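Transketolase (Campylobacter jejuni, PDB 3L84) belongs to the transketolase family of thiamine diphosphate-binding enzymes, built from two thiamine diphosphate-type domains and a C-terminal domain. Local coordinates at residues 48-53 and 291-296. Numbering follows the deposited sequence.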
# COMPACT_ATOMS: atom_id res chain seq x y z
N HIS A 48 -21.03 23.12 15.42
CA HIS A 48 -19.76 22.91 16.10
C HIS A 48 -19.57 23.94 17.20
O HIS A 48 -20.15 25.02 17.16
CB HIS A 48 -18.59 22.95 15.09
CG HIS A 48 -18.32 24.27 14.42
ND1 HIS A 48 -19.24 25.01 13.68
CD2 HIS A 48 -17.16 24.94 14.33
CE1 HIS A 48 -18.63 26.09 13.20
NE2 HIS A 48 -17.36 26.06 13.57
N ASN A 49 -18.78 23.57 18.20
CA ASN A 49 -18.43 24.47 19.29
C ASN A 49 -16.92 24.76 19.27
O ASN A 49 -16.13 23.94 19.69
CB ASN A 49 -18.82 23.89 20.65
CG ASN A 49 -18.60 24.90 21.74
OD1 ASN A 49 -18.05 26.00 21.48
ND2 ASN A 49 -19.07 24.59 22.94
N PRO A 50 -16.53 25.93 18.72
CA PRO A 50 -15.11 26.28 18.67
C PRO A 50 -14.41 26.21 20.03
O PRO A 50 -13.20 26.02 20.08
CB PRO A 50 -15.14 27.71 18.10
CG PRO A 50 -16.40 27.79 17.33
CD PRO A 50 -17.38 26.98 18.17
N LYS A 51 -15.13 26.41 21.13
CA LYS A 51 -14.51 26.38 22.46
C LYS A 51 -14.54 24.97 23.07
O LYS A 51 -13.98 24.75 24.15
CB LYS A 51 -15.20 27.37 23.39
CG LYS A 51 -15.18 28.80 22.88
CD LYS A 51 -13.78 29.34 22.63
CE LYS A 51 -13.80 30.86 22.39
NZ LYS A 51 -12.52 31.40 21.78
N ASN A 52 -15.18 24.01 22.39
CA ASN A 52 -15.10 22.58 22.78
C ASN A 52 -15.08 21.71 21.54
O ASN A 52 -16.09 21.14 21.13
CB ASN A 52 -16.22 22.13 23.72
CG ASN A 52 -16.06 20.68 24.10
OD1 ASN A 52 -14.97 20.10 23.88
ND2 ASN A 52 -17.10 20.05 24.61
N PRO A 53 -13.90 21.55 20.97
CA PRO A 53 -13.73 20.72 19.78
C PRO A 53 -13.95 19.22 20.03
O PRO A 53 -13.87 18.45 19.08
CB PRO A 53 -12.27 20.98 19.38
CG PRO A 53 -11.97 22.29 19.99
CD PRO A 53 -12.67 22.31 21.28
N GLU A 291 -17.16 34.91 13.91
CA GLU A 291 -16.93 34.61 15.32
C GLU A 291 -18.25 34.30 16.07
O GLU A 291 -18.23 33.76 17.18
CB GLU A 291 -16.08 35.71 16.01
CG GLU A 291 -16.79 37.02 16.32
CD GLU A 291 -15.86 38.17 16.79
OE1 GLU A 291 -14.61 38.04 16.76
OE2 GLU A 291 -16.38 39.25 17.16
N SER A 292 -19.41 34.59 15.47
CA SER A 292 -20.67 34.23 16.10
C SER A 292 -20.82 32.72 16.23
O SER A 292 -21.64 32.28 17.02
CB SER A 292 -21.84 34.83 15.32
OG SER A 292 -22.00 34.18 14.09
N ALA A 293 -20.00 31.93 15.52
CA ALA A 293 -19.92 30.48 15.77
C ALA A 293 -19.68 30.13 17.23
O ALA A 293 -20.11 29.07 17.71
CB ALA A 293 -18.82 29.81 14.88
N VAL A 294 -19.00 31.00 17.96
CA VAL A 294 -18.74 30.78 19.38
C VAL A 294 -20.04 30.74 20.19
O VAL A 294 -20.33 29.75 20.90
CB VAL A 294 -17.73 31.84 19.93
CG1 VAL A 294 -17.60 31.77 21.47
CG2 VAL A 294 -16.36 31.65 19.22
N GLU A 295 -20.85 31.79 20.07
CA GLU A 295 -22.09 31.83 20.84
C GLU A 295 -23.05 30.74 20.36
O GLU A 295 -23.68 30.04 21.17
CB GLU A 295 -22.73 33.21 20.73
CG GLU A 295 -24.07 33.33 21.46
CD GLU A 295 -24.84 34.61 21.12
OE1 GLU A 295 -24.32 35.45 20.34
OE2 GLU A 295 -25.97 34.76 21.62
N LEU A 296 -23.13 30.54 19.05
CA LEU A 296 -24.04 29.56 18.50
C LEU A 296 -23.66 28.17 18.95
O LEU A 296 -24.52 27.35 19.27
CB LEU A 296 -24.09 29.64 16.96
CG LEU A 296 -24.71 30.89 16.36
CD1 LEU A 296 -24.40 30.97 14.85
CD2 LEU A 296 -26.20 30.96 16.61
O HOH W 1 -21.03 27.26 15.93
O HOH W 2 -18.39 28.48 22.41
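An Asx turn nested in a type I beta turn, Asn49 to Asn52, carries Pro50 and Lys51 against Ala293 and Val294 of helix 293-310. The contact joins the loop between helix 30-42 and strand 60-63 to a helix far along the chain, within the thiamine diphosphate binding domain. The ring of Pro50 rests on Ala293: its CG sits 4.0 Å from Ala293 CB, and its CD reaches the Ala293 carbonyl O at 3.5 Å. His48 approaches the same methyl obliquely with its imidazole, CE1 to Ala293 CB at 4.1 Å; its rotation about the first side-chain bond (chi1 67°) brings the end of the ring nearer the helix than the start of the side chain would suggest. On the other flank of Pro50, Lys51 bends at chi2 (-58°) and lays its aliphatic chain across Val294, bringing CE within 4.0 Å of CG1, while its NZ goes on to bond Gly80 O. No direct hydrogen bond links 48-53 to 291-296; two waters do that work, each donating to both sides. One lies 2.7 Å from both His48 O and Ala293 O, two acceptors that need a donor between them. The other joins Asn49 OD1 to Val294 O. Asn49 is thereby held at both ends of its amide, since ND2 bonds Glu301 OE1 further along the helix, and Glu301 OE2 takes Asn52 ND2. Asn49 OD1 also closes the Asx turn, accepting the Lys51 N-H at 3.0 Å (N to OD1), with N standing above the carbonyl plane, 53° out of it.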